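SusD homolog (Bacteroides thetaiotaomicron VPI-5482, PDB 3FDH) probably binds glycans at the outer membrane as a SusD/RagB-family protein, the likely partner of a transporter in sugar uptake. Local coordinates at residues R90-I93 / D94-E98; S214-S217 / A218-K222; A368-S371 / I372-I376. All blocks are in the same frame, centred on the assembly; numbering follows the deposited sequence. Where two conformers were deposited one is given.

Interaction 1: residues R90-I93 / D94-E98; sequences RIII and DQCGE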
ATOM      1  N   ARG A  90      -8.581  19.843   1.391  1.00 29.63           N
ATOM      2  CA  ARG A  90      -8.915  20.969   0.530  1.00 28.46           C
ATOM      3  C   ARG A  90      -9.369  22.155   1.349  1.00 28.45           C
ATOM      4  O   ARG A  90      -9.137  23.301   0.977  1.00 27.44           O
ATOM      5  CB  ARG A  90      -9.939  20.590  -0.528  1.00 28.87           C
ATOM      6  CG  ARG A  90      -9.300  19.773  -1.628  1.00 28.62           C
ATOM      7  CD  ARG A  90     -10.320  19.236  -2.586  1.00 31.02           C
ATOM      8  NE  ARG A  90      -9.709  18.703  -3.797  1.00 32.62           N
ATOM      9  CZ  ARG A  90     -10.361  18.026  -4.738  1.00 33.99           C
ATOM     10  NH1 ARG A  90     -11.637  17.737  -4.587  1.00 33.28           N
ATOM     11  NH2 ARG A  90      -9.728  17.634  -5.831  1.00 30.33           N
ATOM     12  N   ILE A  91      -9.989  21.853   2.480  1.00 28.49           N
ATOM     13  CA  ILE A  91     -10.432  22.917   3.409  1.00 28.28           C
ATOM     14  C   ILE A  91      -9.177  23.585   3.972  1.00 27.99           C
ATOM     15  O   ILE A  91      -9.093  24.806   4.062  1.00 28.69           O
ATOM     16  CB  ILE A  91     -11.353  22.384   4.524  1.00 28.53           C
ATOM     17  CG1 ILE A  91     -12.741  22.063   3.944  1.00 26.70           C
ATOM     18  CG2 ILE A  91     -11.491  23.399   5.640  1.00 28.18           C
ATOM     19  CD1 ILE A  91     -13.641  21.232   4.859  1.00 26.44           C
ATOM     20  N   ILE A  92      -8.173  22.780   4.290  1.00 28.19           N
ATOM     21  CA  ILE A  92      -6.924  23.317   4.822  1.00 28.53           C
ATOM     22  C   ILE A  92      -6.288  24.232   3.775  1.00 28.86           C
ATOM     23  O   ILE A  92      -5.816  25.339   4.058  1.00 28.20           O
ATOM     24  CB  ILE A  92      -5.909  22.204   5.139  1.00 28.15           C
ATOM     25  CG1 ILE A  92      -6.396  21.324   6.316  1.00 28.35           C
ATOM     26  CG2 ILE A  92      -4.563  22.832   5.443  1.00 27.74           C
ATOM     27  CD1 ILE A  92      -5.515  20.061   6.611  1.00 25.67           C
ATOM     28  N   ILE A  93      -6.317  23.753   2.544  1.00 29.67           N
ATOM     29  CA  ILE A  93      -5.636  24.443   1.446  1.00 29.88           C
ATOM     30  C   ILE A  93      -6.267  25.797   1.264  1.00 28.61           C
ATOM     31  O   ILE A  93      -5.586  26.802   1.080  1.00 29.65           O
ATOM     32  CB  ILE A  93      -5.650  23.633   0.138  1.00 28.63           C
ATOM     33  CG1 ILE A  93      -4.860  22.324   0.325  1.00 26.04           C
ATOM     34  CG2 ILE A  93      -5.114  24.508  -0.992  1.00 27.73           C
ATOM     35  CD1 ILE A  93      -4.929  21.362  -0.820  1.00 23.46           C
ATOM     36  N   ASP A  94      -7.582  25.819   1.373  1.00 29.68           N
ATOM     37  CA  ASP A  94      -8.322  27.078   1.264  1.00 30.28           C
ATOM     38  C   ASP A  94      -8.089  27.965   2.473  1.00 28.85           C
ATOM     39  O   ASP A  94      -7.840  29.156   2.345  1.00 29.55           O
ATOM     40  CB  ASP A  94      -9.821  26.871   1.082  1.00 31.21           C
ATOM     41  CG  ASP A  94     -10.179  26.404  -0.322  1.00 38.02           C
ATOM     42  OD1 ASP A  94      -9.291  26.386  -1.212  1.00 42.12           O
ATOM     43  OD2 ASP A  94     -11.363  26.064  -0.526  1.00 42.34           O
ATOM     44  N   GLN A  95      -8.160  27.370   3.650  1.00 28.27           N
ATOM     45  CA  GLN A  95      -7.966  28.159   4.881  1.00 26.72           C
ATOM     46  C   GLN A  95      -6.576  28.774   4.935  1.00 27.20           C
ATOM     47  O   GLN A  95      -6.392  29.841   5.511  1.00 25.45           O
ATOM     48  CB  GLN A  95      -8.221  27.335   6.141  1.00 26.43           C
ATOM     49  CG  GLN A  95      -9.691  27.051   6.350  1.00 27.72           C
ATOM     50  CD  GLN A  95     -10.000  26.330   7.654  1.00 28.66           C
ATOM     51  OE1 GLN A  95      -9.134  26.116   8.500  1.00 34.40           O
ATOM     52  NE2 GLN A  95     -11.236  25.940   7.803  1.00 26.29           N
ATOM     53  N   CYS A  96      -5.624  28.132   4.256  1.00 28.53           N
ATOM     54  CA  CYS A  96      -4.217  28.556   4.325  1.00 30.64           C
ATOM     55  C   CYS A  96      -3.856  29.531   3.234  1.00 33.35           C
ATOM     56  O   CYS A  96      -2.736  30.055   3.186  1.00 33.56           O
ATOM     57  CB  CYS A  96      -3.272  27.370   4.287  1.00 31.33           C
ATOM     58  SG  CYS A  96      -3.280  26.464   5.794  1.00 30.92           S
ATOM     59  N   GLY A  97      -4.840  29.786   2.386  1.00 33.99           N
ATOM     60  CA  GLY A  97      -4.686  30.728   1.287  1.00 34.33           C
ATOM     61  C   GLY A  97      -4.944  32.155   1.707  1.00 35.29           C
ATOM     62  O   GLY A  97      -5.278  32.436   2.865  1.00 33.36           O
ATOM     63  N   GLU A  98      -4.753  33.066   0.759  1.00 37.60           N
ATOM     64  CA  GLU A  98      -5.012  34.486   1.014  1.00 39.39           C
ATOM     65  C   GLU A  98      -6.508  34.585   1.246  1.00 40.19           C
ATOM     66  O   GLU A  98      -7.317  34.010   0.507  1.00 42.60           O
ATOM     67  CB  GLU A  98      -4.570  35.393  -0.146  1.00 39.28           C
TER
HETATM   68  O   HOH W   1      -8.714  23.793  -1.756  1.00 32.53           O

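Interaction 2: residues S214-S217 / A218-K222; sequences SNKS and ADYEK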
ATOM      1  N   SER A 214       4.830   8.847 -23.487  1.00 29.46           N
ATOM      2  CA  SER A 214       5.271   9.149 -24.851  0.50 29.38           C
ATOM      3  C   SER A 214       6.780   9.121 -24.911  1.00 28.04           C
ATOM      4  O   SER A 214       7.369   9.255 -25.966  1.00 27.55           O
ATOM      5  CB  SER A 214       4.781  10.528 -25.317  0.50 30.58           C
ATOM      6  OG  SER A 214       3.373  10.561 -25.472  0.50 35.14           O
ATOM      7  N   ASN A 215       7.383   8.975 -23.747  1.00 28.69           N
ATOM      8  CA  ASN A 215       8.842   8.948 -23.631  1.00 28.43           C
ATOM      9  C   ASN A 215       9.236   8.281 -22.337  1.00 28.62           C
ATOM     10  O   ASN A 215       9.448   8.915 -21.313  1.00 28.19           O
ATOM     11  CB  ASN A 215       9.416  10.358 -23.722  1.00 29.98           C
ATOM     12  CG  ASN A 215      10.920  10.369 -23.853  1.00 28.23           C
ATOM     13  OD1 ASN A 215      11.611   9.379 -23.532  1.00 29.53           O
ATOM     14  ND2 ASN A 215      11.455  11.500 -24.335  1.00 30.52           N
ATOM     15  N   LYS A 216       9.348   6.967 -22.414  1.00 28.91           N
ATOM     16  CA  LYS A 216       9.564   6.174 -21.218  1.00 27.73           C
ATOM     17  C   LYS A 216      10.924   6.402 -20.621  1.00 27.03           C
ATOM     18  O   LYS A 216      11.070   6.444 -19.398  1.00 27.05           O
ATOM     19  CB  LYS A 216       9.361   4.689 -21.503  1.00 29.98           C
ATOM     20  CG  LYS A 216       7.926   4.326 -21.725  1.00 28.05           C
ATOM     21  CD  LYS A 216       7.767   2.816 -21.876  1.00 29.51           C
ATOM     22  CE  LYS A 216       6.313   2.417 -22.116  1.00 30.62           C
ATOM     23  NZ  LYS A 216       6.159   0.950 -22.046  1.00 30.29           N
ATOM     24  N   SER A 217      11.915   6.575 -21.481  1.00 27.75           N
ATOM     25  CA  SER A 217      13.280   6.785 -20.989  1.00 29.58           C
ATOM     26  C   SER A 217      13.348   8.068 -20.163  1.00 28.91           C
ATOM     27  O   SER A 217      13.929   8.078 -19.079  1.00 29.44           O
ATOM     28  CB  SER A 217      14.313   6.771 -22.113  1.00 29.98           C
ATOM     29  OG  SER A 217      14.303   5.500 -22.763  1.00 31.51           O
ATOM     30  N   ALA A 218      12.690   9.117 -20.657  1.00 29.73           N
ATOM     31  CA  ALA A 218      12.657  10.407 -19.940  1.00 28.76           C
ATOM     32  C   ALA A 218      11.960  10.177 -18.600  1.00 28.84           C
ATOM     33  O   ALA A 218      12.408  10.665 -17.545  1.00 29.54           O
ATOM     34  CB  ALA A 218      11.946  11.490 -20.762  1.00 28.69           C
ATOM     35  N   ASP A 219      10.905   9.354 -18.626  1.00 28.20           N
ATOM     36  CA  ASP A 219      10.148   9.060 -17.394  1.00 28.17           C
ATOM     37  C   ASP A 219      10.993   8.279 -16.393  1.00 27.65           C
ATOM     38  O   ASP A 219      10.957   8.544 -15.188  1.00 27.60           O
ATOM     39  CB  ASP A 219       8.809   8.380 -17.666  1.00 28.93           C
ATOM     40  CG  ASP A 219       7.772   9.362 -18.140  1.00 29.79           C
ATOM     41  OD1 ASP A 219       8.079  10.595 -18.085  1.00 29.88           O
ATOM     42  OD2 ASP A 219       6.679   8.913 -18.572  1.00 31.78           O
ATOM     43  N   TYR A 220      11.747   7.312 -16.890  1.00 27.42           N
ATOM     44  CA  TYR A 220      12.617   6.535 -15.973  1.00 29.16           C
ATOM     45  C   TYR A 220      13.661   7.453 -15.344  1.00 29.70           C
ATOM     46  O   TYR A 220      14.035   7.310 -14.149  1.00 28.17           O
ATOM     47  CB  TYR A 220      13.331   5.345 -16.642  1.00 29.06           C
ATOM     48  CG  TYR A 220      12.398   4.360 -17.301  1.00 29.05           C
ATOM     49  CD1 TYR A 220      11.253   3.916 -16.653  1.00 31.25           C
ATOM     50  CD2 TYR A 220      12.671   3.852 -18.564  1.00 29.21           C
ATOM     51  CE1 TYR A 220      10.378   3.009 -17.270  1.00 29.42           C
ATOM     52  CE2 TYR A 220      11.818   2.935 -19.175  1.00 31.64           C
ATOM     53  CZ  TYR A 220      10.667   2.516 -18.527  1.00 31.55           C
ATOM     54  OH  TYR A 220       9.814   1.607 -19.135  1.00 30.36           O
ATOM     55  N   GLU A 221      14.143   8.408 -16.142  1.00 28.72           N
ATOM     56  CA  GLU A 221      15.178   9.328 -15.642  0.50 29.06           C
ATOM     57  C   GLU A 221      14.566  10.279 -14.613  1.00 29.36           C
ATOM     58  O   GLU A 221      15.211  10.673 -13.643  1.00 30.57           O
ATOM     59  CB  GLU A 221      15.924   9.986 -16.813  0.50 28.89           C
ATOM     60  CG  GLU A 221      16.763   8.906 -17.561  0.50 30.24           C
ATOM     61  CD  GLU A 221      17.314   9.331 -18.911  0.50 31.01           C
ATOM     62  OE1 GLU A 221      17.021  10.449 -19.367  0.50 35.16           O
ATOM     63  OE2 GLU A 221      18.035   8.518 -19.535  0.50 28.99           O
ATOM     64  N   LYS A 222      13.307  10.602 -14.811  1.00 30.32           N
ATOM     65  CA  LYS A 222      12.611  11.443 -13.843  1.00 30.24           C
ATOM     66  C   LYS A 222      12.495  10.703 -12.522  1.00 30.90           C
ATOM     67  O   LYS A 222      12.714  11.261 -11.452  1.00 32.27           O
ATOM     68  CB  LYS A 222      11.233  11.849 -14.351  1.00 29.40           C
ATOM     69  CG  LYS A 222      11.311  12.991 -15.349  1.00 34.25           C
ATOM     70  CD  LYS A 222      10.063  13.173 -16.141  1.00 40.44           C
ATOM     71  CE  LYS A 222       8.859  13.379 -15.269  1.00 49.08           C
ATOM     72  NZ  LYS A 222       7.608  13.111 -16.058  1.00 53.64           N
TER
HETATM   73  O   HOH W   2       8.415  12.079 -20.411  1.00 36.13           O
HETATM   74  O   HOH W   3       7.247   0.262 -19.401  1.00 26.04           O

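Interaction 3: residues A368-S371 / I372-I376; sequences AENS and ISIAI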
ATOM      1  N   ALA A 368      10.397  -6.022   7.784  1.00 30.06           N
ATOM      2  CA  ALA A 368       9.699  -7.272   8.067  1.00 30.66           C
ATOM      3  C   ALA A 368      10.045  -7.752   9.458  1.00 29.31           C
ATOM      4  O   ALA A 368       9.193  -8.146  10.247  1.00 27.76           O
ATOM      5  CB  ALA A 368      10.092  -8.341   7.040  1.00 29.74           C
ATOM      6  N   GLU A 369      11.337  -7.696   9.764  1.00 29.95           N
ATOM      7  CA  GLU A 369      11.819  -8.106  11.056  1.00 30.43           C
ATOM      8  C   GLU A 369      11.265  -7.192  12.143  1.00 30.86           C
ATOM      9  O   GLU A 369      10.942  -7.641  13.232  1.00 29.96           O
ATOM     10  CB  GLU A 369      13.340  -8.083  11.102  1.00 30.20           C
ATOM     11  CG  GLU A 369      13.916  -8.413  12.478  1.00 30.76           C
ATOM     12  CD  GLU A 369      13.563  -9.829  12.963  1.00 33.52           C
ATOM     13  OE1 GLU A 369      13.819 -10.816  12.240  1.00 29.65           O
ATOM     14  OE2 GLU A 369      13.052  -9.959  14.084  1.00 36.39           O
ATOM     15  N   ASN A 370      11.152  -5.911  11.833  1.00 28.44           N
ATOM     16  CA  ASN A 370      10.587  -4.973  12.798  1.00 28.76           C
ATOM     17  C   ASN A 370       9.190  -5.438  13.175  1.00 25.61           C
ATOM     18  O   ASN A 370       8.847  -5.547  14.353  1.00 26.28           O
ATOM     19  CB  ASN A 370      10.530  -3.550  12.239  1.00 27.32           C
ATOM     20  CG  ASN A 370      10.187  -2.510  13.305  1.00 30.99           C
ATOM     21  OD1 ASN A 370      10.875  -2.385  14.326  1.00 33.21           O
ATOM     22  ND2 ASN A 370       9.121  -1.762  13.069  1.00 29.96           N
ATOM     23  N   SER A 371       8.366  -5.718  12.173  1.00 24.87           N
ATOM     24  CA  SER A 371       7.013  -6.144  12.463  1.00 26.50           C
ATOM     25  C   SER A 371       6.881  -7.505  13.094  1.00 28.36           C
ATOM     26  O   SER A 371       6.023  -7.740  13.958  1.00 26.09           O
ATOM     27  CB  SER A 371       6.190  -6.123  11.180  1.00 26.46           C
ATOM     28  OG  SER A 371       6.196  -4.805  10.707  1.00 27.93           O
ATOM     29  N   ILE A 372       7.747  -8.408  12.658  1.00 30.67           N
ATOM     30  CA  ILE A 372       7.738  -9.775  13.175  1.00 28.57           C
ATOM     31  C   ILE A 372       8.047  -9.729  14.668  1.00 30.88           C
ATOM     32  O   ILE A 372       7.350 -10.352  15.443  1.00 33.77           O
ATOM     33  CB  ILE A 372       8.706 -10.682  12.416  1.00 28.48           C
ATOM     34  CG1 ILE A 372       8.146 -10.873  11.003  1.00 25.98           C
ATOM     35  CG2 ILE A 372       8.907 -12.038  13.212  1.00 28.00           C
ATOM     36  CD1 ILE A 372       9.114 -11.551  10.054  1.00 25.68           C
ATOM     37  N   SER A 373       9.091  -8.995  15.054  1.00 30.54           N
ATOM     38  CA  SER A 373       9.483  -8.840  16.465  1.00 30.57           C
ATOM     39  C   SER A 373       8.386  -8.205  17.327  1.00 28.46           C
ATOM     40  O   SER A 373       8.166  -8.593  18.467  1.00 29.92           O
ATOM     41  CB  SER A 373      10.775  -8.038  16.605  1.00 31.44           C
ATOM     42  OG  SER A 373      11.831  -8.828  16.097  1.00 38.79           O
ATOM     43  N   ILE A 374       7.744  -7.198  16.782  1.00 28.87           N
ATOM     44  CA  ILE A 374       6.627  -6.536  17.478  1.00 27.81           C
ATOM     45  C   ILE A 374       5.568  -7.596  17.783  1.00 28.00           C
ATOM     46  O   ILE A 374       4.985  -7.660  18.879  1.00 27.58           O
ATOM     47  CB  ILE A 374       6.037  -5.366  16.635  1.00 27.45           C
ATOM     48  CG1 ILE A 374       6.996  -4.151  16.695  1.00 26.08           C
ATOM     49  CG2 ILE A 374       4.665  -4.957  17.129  1.00 22.82           C
ATOM     50  CD1 ILE A 374       6.636  -3.039  15.663  1.00 23.18           C
ATOM     51  N   ALA A 375       5.333  -8.444  16.782  1.00 29.06           N
ATOM     52  CA  ALA A 375       4.275  -9.476  16.850  1.00 29.00           C
ATOM     53  C   ALA A 375       4.582 -10.546  17.882  1.00 28.79           C
ATOM     54  O   ALA A 375       3.701 -10.960  18.626  1.00 28.48           O
ATOM     55  CB  ALA A 375       4.002 -10.092  15.486  1.00 28.63           C
ATOM     56  N   ILE A 376       5.842 -10.963  17.915  1.00 27.37           N
ATOM     57  CA  ILE A 376       6.327 -11.952  18.880  1.00 27.14           C
ATOM     58  C   ILE A 376       6.187 -11.384  20.287  1.00 27.00           C
ATOM     59  O   ILE A 376       5.732 -12.067  21.200  1.00 28.57           O
ATOM     60  CB  ILE A 376       7.798 -12.387  18.567  1.00 25.82           C
ATOM     61  CG1 ILE A 376       7.822 -13.199  17.260  1.00 29.51           C
ATOM     62  CG2 ILE A 376       8.405 -13.185  19.740  1.00 24.01           C
ATOM     63  CD1 ILE A 376       9.203 -13.450  16.703  1.00 29.57           C
TER

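Interaction 1: residues R90-I93 / D94-E98
Gln-95 runs alongside Ile-91, one turn back along helix 76-95, its CG and CD near the CG2 methyl and the two side chains pointing the same way. CG of Gln-95 stands beside its own backbone N (chi1 -73°), and the chain then runs on extended, which carries CD to 3.9 Å from Ile-91 CG2. Glutamine suits this half-covered place: its aliphatic part shields an isoleucine, while its side chain also touches the loop at Arg-101 and Asp-102. With an alanine here, Ile-91 CG2 would probably lose its cover and the loop at Arg-101 and Asp-102 a packing partner.

On the buried flank the next pair repeats the spacing with a smaller residue. Ile-92 CG2 meets Cys-96 SG at 3.9 Å, an apolar contact made by a short side chain whose thiol can pack among apolar neighbours. The backbone beneath is winding down. Cys-96 N still reaches Ile-92 O at 2.8 Å, but its N-H is bent to 131° and is shared weakly with Ile-93 O. Gly-97 N then bonds Asp-94 O, closing a tighter turn as the helix gives way to loop.

Asp-94 occupies the exposed flank. Its N donates to Arg-90 O at 3.0 Å, and a water bridges the same pair again, giving one proton to Arg-90 O and one to Asp-94 OD1 at 2.7 Å. A short acid fits here, since its carboxylate stays close enough to the preceding turn for one water to span the gap. Arg-90 itself leads away, with NE on Tyr-164 OH and NH1 on Cys-132 O.

The helix end is thus wedged among its neighbours: Ile-92 packs on helices 21-37 and 106-127, Ile-93 on Glu-113 of the latter, and both Arg-90 and Ile-93 on helix 154-171.

Interaction 2: residues S214-S217 / A218-K222
Lys-216 runs beside Tyr-220, the residue one turn on, and meets it along its length. Its CB lies 3.8 Å from Tyr-220 CE2; the chain then continues fully extended, bringing CD to 3.6 Å from Tyr-220 OH. At the tip NZ gives a proton to a water that also bonds Tyr-220 OH, each link 2.9 Å long. A long aliphatic chain with a charged end fits well here, covering a phenol and still reaching water. Lys-216 O sits over one face of the ring, 3.1 Å above its plane and toward the rim, while also accepting Tyr-220 N.

This pair spans the start of helix 216-228, whose N-cap is Asn-215. Its CG is anti to the backbone N (chi1 -170°), and OD1 takes the N-H of Ala-218 at 3.1 Å. The bond is fairly straight at the hydrogen, 161°, yet the donor stands well above the amide plane. Ala-218 is small enough for its CB to lie 3.4 Å from Asn-215 CG. Asp-219, an acid likely to be welcome near the helix N-terminus, turns OD2 to Ser-213 OG, while Lys-222 NZ meets its OD1 from above the carboxylate plane in a 3.3 Å salt bridge.

Interaction 3: residues A368-S371 / I372-I376
The backbone runs as regular alpha-helix throughout, with Ile-372, Ser-373, Ile-374 and Ala-375 each donating its N-H to the carbonyl four residues earlier; Ser-373 N to Glu-369 O, at 2.9 Å and 170°, is nearly straight. One turn apart, the side chains of Glu-369 and Ser-373 come together. CG of Glu-369 is anti to the backbone N, and a bend at chi2 (62°) folds the carboxylate forward along the helix, placing OE2 2.6 Å from Ser-373 OG. That hydroxyl also lies 3.2 Å from Glu-369 O, which already takes the backbone N-H of Ser-373. Serine suits the spot because its short side chain brings a hydroxyl near both the carbonyl and the carboxylate.

The acid is buried, and both carboxylate oxygens have further partners; OE1 forms a salt bridge with Arg-281 NE and accepts the backbone N-H of Ile-391. The positive partner would be expected to favour the charged form of Glu-369.

On another flank Asn-370 and Ile-374 cross obliquely, ND2 passing 3.8 Å from Ile-374 CD1, a loose contact between an exposed amide and an isoleucine whose side chain touches Thr-327. Ile-372 turns to the buried side, its CG1 only 3.0 Å from Ala-368 O. Ser-371 packs against Phe-322 and Ala-328, its OG making a weak bond back to Asn-367 O.

Such i to i+4 contacts are those of a regular alpha-helix, here the long helix 354-379, with a buried acid held by a salt bridge, in the largely helical, TPR-related SusD-like fold.

All three contacts are local, each on or at the end of a different helix of the same family region, and they follow one another along the chain without touching. The centres of interactions 1 and 2 lie about 34 Å apart, those of 2 and 3 about 38 Å, and those of 1 and 3 about 40 Å; the nearest atoms of any two are at least about 21 Å apart. Interactions 2 and 3 fall on opposite sides of the chain's centre. They also sample different stretches of helix: 214-222 a beginning, 90-98 an end, 368-376 a stretch within the C-terminal part of a long one. Nothing in the contacts themselves ties any of them to a glycan site.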